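Local coordinates for protein L-talarate/Galactarate Dehydratase (Salmonella typhimurium, PDB 2PP0) that dehydrates L-talarate and galactarate to 5-keto-4-deoxy-D-glucarate and also epimerizes L-talarate to galactarate, using one magnesium ion per subunit, at residues G85-N99 / A118-I132. Numbering follows the deposited sequence.
Sequences GGQGIYAHAKEIADN and AGASVGRSGMAVQAI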
ATOM      1  N   GLY B  85      30.110  -5.529   0.456  1.00 30.28           N
ATOM      2  CA  GLY B  85      28.771  -5.475   1.017  1.00 30.53           C
ATOM      3  C   GLY B  85      28.028  -6.803   0.985  1.00 28.40           C
ATOM      4  O   GLY B  85      27.187  -7.060   1.843  1.00 29.07           O
ATOM      5  N   GLY B  86      28.347  -7.650   0.009  1.00 29.10           N
ATOM      6  CA  GLY B  86      27.678  -8.939  -0.117  1.00 28.06           C
ATOM      7  C   GLY B  86      27.937  -9.927   1.007  1.00 29.19           C
ATOM      8  O   GLY B  86      27.034 -10.657   1.413  1.00 26.22           O
ATOM      9  N   GLN B  87      29.167  -9.967   1.515  1.00 27.56           N
ATOM     10  CA  GLN B  87      29.494 -10.882   2.608  1.00 27.01           C
ATOM     11  C   GLN B  87      28.712 -10.507   3.860  1.00 26.21           C
ATOM     12  O   GLN B  87      28.312 -11.374   4.640  1.00 29.75           O
ATOM     13  CB  GLN B  87      31.001 -10.838   2.924  1.00 27.93           C
ATOM     14  CG  GLN B  87      31.921 -11.327   1.810  1.00 25.77           C
ATOM     15  CD  GLN B  87      31.778 -12.813   1.521  1.00 27.49           C
ATOM     16  OE1 GLN B  87      31.252 -13.572   2.337  1.00 28.41           O
ATOM     17  NE2 GLN B  87      32.264 -13.236   0.359  1.00 29.11           N
ATOM     18  N   GLY B  88      28.494  -9.210   4.054  1.00 26.01           N
ATOM     19  CA  GLY B  88      27.768  -8.754   5.228  1.00 24.30           C
ATOM     20  C   GLY B  88      26.272  -8.981   5.108  1.00 24.92           C
ATOM     21  O   GLY B  88      25.610  -9.361   6.072  1.00 24.25           O
ATOM     22  N   ILE B  89      25.730  -8.730   3.924  1.00 25.27           N
ATOM     23  CA  ILE B  89      24.305  -8.941   3.693  1.00 26.50           C
ATOM     24  C   ILE B  89      23.981 -10.415   3.966  1.00 26.78           C
ATOM     25  O   ILE B  89      23.065 -10.729   4.730  1.00 26.47           O
ATOM     26  CB  ILE B  89      23.927  -8.587   2.243  1.00 27.22           C
ATOM     27  CG1 ILE B  89      24.119  -7.090   2.012  1.00 27.41           C
ATOM     28  CG2 ILE B  89      22.468  -8.971   1.968  1.00 28.31           C
ATOM     29  CD1 ILE B  89      23.943  -6.671   0.576  1.00 25.13           C
ATOM     30  N   TYR B  90      24.745 -11.318   3.352  1.00 27.17           N
ATOM     31  CA  TYR B  90      24.528 -12.754   3.553  1.00 28.50           C
ATOM     32  C   TYR B  90      24.714 -13.163   5.014  1.00 28.59           C
ATOM     33  O   TYR B  90      23.912 -13.921   5.565  1.00 28.22           O
ATOM     34  CB  TYR B  90      25.491 -13.570   2.695  1.00 28.29           C
ATOM     35  CG  TYR B  90      25.440 -15.056   2.987  1.00 30.95           C
ATOM     36  CD1 TYR B  90      24.419 -15.859   2.468  1.00 29.82           C
ATOM     37  CD2 TYR B  90      26.403 -15.659   3.797  1.00 30.09           C
ATOM     38  CE1 TYR B  90      24.364 -17.223   2.748  1.00 30.72           C
ATOM     39  CE2 TYR B  90      26.355 -17.029   4.086  1.00 31.72           C
ATOM     40  CZ  TYR B  90      25.333 -17.802   3.555  1.00 31.46           C
ATOM     41  OH  TYR B  90      25.284 -19.154   3.825  1.00 34.12           O
ATOM     42  N   ALA B  91      25.778 -12.668   5.642  1.00 28.79           N
ATOM     43  CA  ALA B  91      26.052 -13.012   7.037  1.00 29.13           C
ATOM     44  C   ALA B  91      24.911 -12.630   7.974  1.00 28.72           C
ATOM     45  O   ALA B  91      24.545 -13.401   8.865  1.00 29.42           O
ATOM     46  CB  ALA B  91      27.367 -12.348   7.500  1.00 31.64           C
ATOM     47  N   HIS B  92      24.342 -11.443   7.785  1.00 27.26           N
ATOM     48  CA  HIS B  92      23.243 -11.010   8.648  1.00 26.28           C
ATOM     49  C   HIS B  92      21.964 -11.795   8.340  1.00 26.39           C
ATOM     50  O   HIS B  92      21.237 -12.185   9.247  1.00 24.84           O
ATOM     51  CB  HIS B  92      22.976  -9.514   8.473  1.00 25.33           C
ATOM     52  CG  HIS B  92      22.012  -8.961   9.477  1.00 28.82           C
ATOM     53  ND1 HIS B  92      22.266  -8.969  10.831  1.00 25.95           N
ATOM     54  CD2 HIS B  92      20.780  -8.418   9.330  1.00 26.22           C
ATOM     55  CE1 HIS B  92      21.232  -8.458  11.476  1.00 28.99           C
ATOM     56  NE2 HIS B  92      20.316  -8.116  10.588  1.00 28.34           N
ATOM     57  N   ALA B  93      21.690 -12.012   7.059  1.00 26.73           N
ATOM     58  CA  ALA B  93      20.503 -12.770   6.658  1.00 27.75           C
ATOM     59  C   ALA B  93      20.589 -14.138   7.338  1.00 28.55           C
ATOM     60  O   ALA B  93      19.616 -14.644   7.893  1.00 28.74           O
ATOM     61  CB  ALA B  93      20.475 -12.926   5.143  1.00 24.27           C
ATOM     62  N   LYS B  94      21.780 -14.723   7.315  1.00 30.20           N
ATOM     63  CA  LYS B  94      21.989 -16.020   7.939  1.00 30.23           C
ATOM     64  C   LYS B  94      21.755 -15.985   9.447  1.00 30.31           C
ATOM     65  O   LYS B  94      21.256 -16.949  10.021  1.00 28.92           O
ATOM     66  CB  LYS B  94      23.410 -16.510   7.641  1.00 31.92           C
ATOM     67  CG  LYS B  94      23.800 -17.796   8.350  1.00 32.90           C
ATOM     68  CD  LYS B  94      25.111 -18.317   7.792  1.00 34.78           C
ATOM     69  CE  LYS B  94      25.652 -19.485   8.600  1.00 36.31           C
ATOM     70  NZ  LYS B  94      26.995 -19.892   8.086  1.00 38.43           N
ATOM     71  N   GLU B  95      22.099 -14.868  10.087  1.00 30.46           N
ATOM     72  CA  GLU B  95      21.951 -14.759  11.537  1.00 30.29           C
ATOM     73  C   GLU B  95      20.527 -14.461  12.027  1.00 30.55           C
ATOM     74  O   GLU B  95      20.230 -14.639  13.209  1.00 30.03           O
ATOM     75  CB  GLU B  95      22.943 -13.707  12.089  1.00 31.29           C
ATOM     76  CG  GLU B  95      23.025 -13.656  13.624  1.00 29.92           C
ATOM     77  CD  GLU B  95      24.163 -12.773  14.156  1.00 30.67           C
ATOM     78  OE1 GLU B  95      24.676 -11.907  13.413  1.00 29.97           O
ATOM     79  OE2 GLU B  95      24.532 -12.937  15.335  1.00 30.13           O
ATOM     80  N   ILE B  96      19.645 -14.031  11.126  1.00 29.35           N
ATOM     81  CA  ILE B  96      18.262 -13.717  11.502  1.00 29.84           C
ATOM     82  C   ILE B  96      17.190 -14.605  10.849  1.00 29.28           C
ATOM     83  O   ILE B  96      16.053 -14.638  11.314  1.00 29.09           O
ATOM     84  CB  ILE B  96      17.892 -12.250  11.149  1.00 29.31           C
ATOM     85  CG1 ILE B  96      17.995 -12.039   9.635  1.00 30.70           C
ATOM     86  CG2 ILE B  96      18.808 -11.273  11.891  1.00 28.81           C
ATOM     87  CD1 ILE B  96      17.529 -10.661   9.167  1.00 31.48           C
ATOM     88  N   ALA B  97      17.551 -15.309   9.779  1.00 29.07           N
ATOM     89  CA  ALA B  97      16.605 -16.157   9.038  1.00 32.10           C
ATOM     90  C   ALA B  97      15.766 -17.136   9.862  1.00 33.76           C
ATOM     91  O   ALA B  97      14.585 -17.366   9.558  1.00 32.85           O
ATOM     92  CB  ALA B  97      17.345 -16.912   7.943  1.00 31.44           C
ATOM     93  N   ASP B  98      16.369 -17.716  10.894  1.00 34.12           N
ATOM     94  CA  ASP B  98      15.676 -18.668  11.758  1.00 35.56           C
ATOM     95  C   ASP B  98      14.366 -18.119  12.324  1.00 34.13           C
ATOM     96  O   ASP B  98      13.438 -18.875  12.612  1.00 31.26           O
ATOM     97  CB  ASP B  98      16.603 -19.094  12.896  1.00 41.00           C
ATOM     98  CG  ASP B  98      17.503 -17.964  13.358  1.00 47.57           C
ATOM     99  OD1 ASP B  98      18.457 -17.606  12.614  1.00 48.21           O
ATOM    100  OD2 ASP B  98      17.248 -17.425  14.458  1.00 50.48           O
ATOM    101  N   ASN B  99      14.291 -16.800  12.475  1.00 32.21           N
ATOM    102  CA  ASN B  99      13.090 -16.143  13.000  1.00 32.01           C
ATOM    103  C   ASN B  99      11.849 -16.351  12.128  1.00 29.93           C
ATOM    104  O   ASN B  99      10.729 -16.142  12.577  1.00 29.30           O
ATOM    105  CB  ASN B  99      13.346 -14.645  13.140  1.00 31.55           C
ATOM    106  CG  ASN B  99      14.302 -14.333  14.263  1.00 32.02           C
ATOM    107  OD1 ASN B  99      13.933 -14.390  15.431  1.00 31.87           O
ATOM    108  ND2 ASN B  99      15.543 -14.020  13.916  1.00 30.88           N
ATOM    109  N   ALA B 118      14.942  -8.417  15.759  1.00 30.48           N
ATOM    110  CA  ALA B 118      15.946  -9.464  15.932  1.00 31.02           C
ATOM    111  C   ALA B 118      17.338  -8.896  15.699  1.00 29.99           C
ATOM    112  O   ALA B 118      18.327  -9.434  16.187  1.00 29.68           O
ATOM    113  CB  ALA B 118      15.681 -10.622  14.964  1.00 29.07           C
ATOM    114  N   GLY B 119      17.408  -7.812  14.933  1.00 30.53           N
ATOM    115  CA  GLY B 119      18.683  -7.176  14.670  1.00 29.63           C
ATOM    116  C   GLY B 119      18.572  -5.696  14.974  1.00 28.41           C
ATOM    117  O   GLY B 119      19.107  -4.864  14.249  1.00 28.63           O
ATOM    118  N   ALA B 120      17.883  -5.366  16.060  1.00 27.72           N
ATOM    119  CA  ALA B 120      17.679  -3.970  16.434  1.00 28.67           C
ATOM    120  C   ALA B 120      18.986  -3.188  16.604  1.00 29.72           C
ATOM    121  O   ALA B 120      19.023  -1.975  16.394  1.00 29.85           O
ATOM    122  CB  ALA B 120      16.859  -3.899  17.720  1.00 29.37           C
ATOM    123  N   SER B 121      20.058  -3.885  16.965  1.00 28.33           N
ATOM    124  CA  SER B 121      21.342  -3.231  17.186  1.00 27.79           C
ATOM    125  C   SER B 121      21.965  -2.666  15.918  1.00 27.90           C
ATOM    126  O   SER B 121      22.734  -1.704  15.981  1.00 27.46           O
ATOM    127  CB  SER B 121      22.322  -4.215  17.847  1.00 27.80           C
ATOM    128  OG  SER B 121      23.428  -3.544  18.427  1.00 29.07           O
ATOM    129  N   VAL B 122      21.631  -3.243  14.764  1.00 25.19           N
ATOM    130  CA  VAL B 122      22.213  -2.784  13.509  1.00 24.55           C
ATOM    131  C   VAL B 122      21.364  -1.871  12.603  1.00 25.87           C
ATOM    132  O   VAL B 122      21.617  -1.751  11.401  1.00 25.51           O
ATOM    133  CB  VAL B 122      22.779  -3.988  12.701  1.00 24.22           C
ATOM    134  CG1 VAL B 122      24.075  -4.471  13.351  1.00 22.27           C
ATOM    135  CG2 VAL B 122      21.784  -5.144  12.675  1.00 22.90           C
ATOM    136  N   GLY B 123      20.361  -1.227  13.189  1.00 26.72           N
ATOM    137  CA  GLY B 123      19.552  -0.269  12.450  1.00 29.18           C
ATOM    138  C   GLY B 123      18.331  -0.654  11.636  1.00 30.73           C
ATOM    139  O   GLY B 123      17.910  -1.813  11.582  1.00 32.49           O
ATOM    140  N   ARG B 124      17.767   0.361  10.987  1.00 30.90           N
ATOM    141  CA  ARG B 124      16.583   0.209  10.154  1.00 31.27           C
ATOM    142  C   ARG B 124      16.842   0.748   8.753  1.00 30.22           C
ATOM    143  O   ARG B 124      15.918   1.092   8.027  1.00 29.93           O
ATOM    144  CB  ARG B 124      15.400   0.941  10.789  1.00 32.87           C
ATOM    145  CG  ARG B 124      15.080   0.455  12.193  1.00 35.74           C
ATOM    146  CD  ARG B 124      13.813   1.093  12.753  1.00 39.94           C
ATOM    147  NE  ARG B 124      13.691   0.847  14.188  1.00 44.02           N
ATOM    148  CZ  ARG B 124      12.756   1.380  14.970  1.00 47.72           C
ATOM    149  NH1 ARG B 124      11.842   2.198  14.460  1.00 47.70           N
ATOM    150  NH2 ARG B 124      12.744   1.106  16.270  1.00 49.81           N
ATOM    151  N   SER B 125      18.116   0.827   8.387  1.00 28.56           N
ATOM    152  CA  SER B 125      18.515   1.284   7.061  1.00 28.37           C
ATOM    153  C   SER B 125      19.862   0.650   6.772  1.00 27.96           C
ATOM    154  O   SER B 125      20.501   0.110   7.670  1.00 29.65           O
ATOM    155  CB  SER B 125      18.657   2.810   7.022  1.00 29.86           C
ATOM    156  OG  SER B 125      19.749   3.230   7.816  1.00 31.04           O
ATOM    157  N   GLY B 126      20.286   0.698   5.518  1.00 28.97           N
ATOM    158  CA  GLY B 126      21.577   0.140   5.172  1.00 28.37           C
ATOM    159  C   GLY B 126      21.647  -1.361   4.963  1.00 30.06           C
ATOM    160  O   GLY B 126      20.649  -2.020   4.647  1.00 28.77           O
ATOM    161  N   MET B 127      22.846  -1.899   5.166  1.00 27.98           N
ATOM    162  CA  MET B 127      23.117  -3.313   4.955  1.00 26.88           C
ATOM    163  C   MET B 127      22.174  -4.290   5.642  1.00 25.46           C
ATOM    164  O   MET B 127      21.840  -5.318   5.066  1.00 26.04           O
ATOM    165  CB  MET B 127      24.570  -3.622   5.342  1.00 24.96           C
ATOM    166  CG  MET B 127      25.170  -4.843   4.627  1.00 24.39           C
ATOM    167  SD  MET B 127      26.990  -4.937   4.809  1.00 18.10           S
ATOM    168  CE  MET B 127      27.044  -4.951   6.553  1.00 21.42           C
ATOM    169  N   ALA B 128      21.742  -3.994   6.863  1.00 25.31           N
ATOM    170  CA  ALA B 128      20.846  -4.910   7.553  1.00 25.79           C
ATOM    171  C   ALA B 128      19.476  -5.054   6.870  1.00 27.13           C
ATOM    172  O   ALA B 128      18.927  -6.154   6.828  1.00 26.41           O
ATOM    173  CB  ALA B 128      20.671  -4.485   9.009  1.00 25.71           C
ATOM    174  N   VAL B 129      18.913  -3.968   6.339  1.00 26.26           N
ATOM    175  CA  VAL B 129      17.612  -4.100   5.676  1.00 27.51           C
ATOM    176  C   VAL B 129      17.809  -4.748   4.310  1.00 27.84           C
ATOM    177  O   VAL B 129      16.883  -5.333   3.740  1.00 27.35           O
ATOM    178  CB  VAL B 129      16.853  -2.740   5.532  1.00 26.47           C
ATOM    179  CG1 VAL B 129      16.658  -2.117   6.906  1.00 29.26           C
ATOM    180  CG2 VAL B 129      17.585  -1.792   4.604  1.00 27.05           C
ATOM    181  N   GLN B 130      19.030  -4.664   3.795  1.00 26.87           N
ATOM    182  CA  GLN B 130      19.333  -5.280   2.514  1.00 28.22           C
ATOM    183  C   GLN B 130      19.469  -6.794   2.704  1.00 27.93           C
ATOM    184  O   GLN B 130      19.471  -7.551   1.735  1.00 27.20           O
ATOM    185  CB  GLN B 130      20.610  -4.687   1.922  1.00 27.85           C
ATOM    186  CG  GLN B 130      20.402  -3.317   1.297  1.00 27.76           C
ATOM    187  CD  GLN B 130      21.685  -2.744   0.731  1.00 29.51           C
ATOM    188  OE1 GLN B 130      22.621  -3.482   0.426  1.00 29.94           O
ATOM    189  NE2 GLN B 130      21.729  -1.422   0.574  1.00 27.85           N
ATOM    190  N   ALA B 131      19.579  -7.216   3.962  1.00 26.92           N
ATOM    191  CA  ALA B 131      19.673  -8.631   4.304  1.00 28.92           C
ATOM    192  C   ALA B 131      18.240  -9.154   4.461  1.00 29.58           C
ATOM    193  O   ALA B 131      17.991 -10.354   4.350  1.00 28.33           O
ATOM    194  CB  ALA B 131      20.439  -8.816   5.604  1.00 28.68           C
ATOM    195  N   ILE B 132      17.311  -8.240   4.736  1.00 28.50           N
ATOM    196  CA  ILE B 132      15.896  -8.597   4.867  1.00 29.22           C
ATOM    197  C   ILE B 132      15.292  -8.640   3.455  1.00 29.54           C
ATOM    198  O   ILE B 132      14.400  -9.442   3.172  1.00 31.93           O
ATOM    199  CB  ILE B 132      15.131  -7.553   5.744  1.00 28.80           C
ATOM    200  CG1 ILE B 132      15.638  -7.617   7.187  1.00 27.68           C
ATOM    201  CG2 ILE B 132      13.624  -7.822   5.715  1.00 27.03           C
ATOM    202  CD1 ILE B 132      14.969  -6.623   8.124  1.00 27.20           C
TER
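Ile89 and Ala131 mark where two helices of the enolase-superfamily N-terminal capping domain come together, their CA atoms 4.7 Å apart. The axes of helix 86-96 and of the opening turns, 127-132, of helix 127-146 pass 8.1 Å from each other and cross at -62°. Such a close approach illustrates how small residues let helices meet almost backbone to backbone: the methyl of Ala131 presses on the main chain of helix 86-96, its CB 3.4 Å from Ile89 O, and also meets the methyl of Ala93. Ile89 packs against the turn of Met127, Gln130 and Ala131. With Ile89 CG1 beside the backbone N (chi1 -66°), CG2 stands anti to it and comes up to the Gln130 carbonyl oxygen, CG2 to O 3.3 Å, while CG1 packs on Met127 CG and CD1 reaches the Gln130 side-chain amide. That amide is held from the barrel domain, its NE2 hydrogen-bonded to Arg304 O, so the contact borders the interface between the two domains. Met127, extended through chi1 and chi2, carries its SD to the first turn of helix 86-96, beside Gly85 O and 3.9 Å from Gly88 CA, a position without a side chain; the bend at chi3 (57°) then sets only the terminal methyl, CE. Farther along, His92 projects between the helix start and the loop before it. Ala131 CB sits at the edge of its imidazole, Val122 CG2 approaches His92 CE1 at 3.6 Å, and Ile96 CG2 lies above one face, toward the rim of the ring. The far end is a turn pinned by Asn99, whose ND2 donates to Ile96 O (2.7 Å) nearly in its own amide plane; the same nitrogen rests 3.6 Å from Ala118 CB.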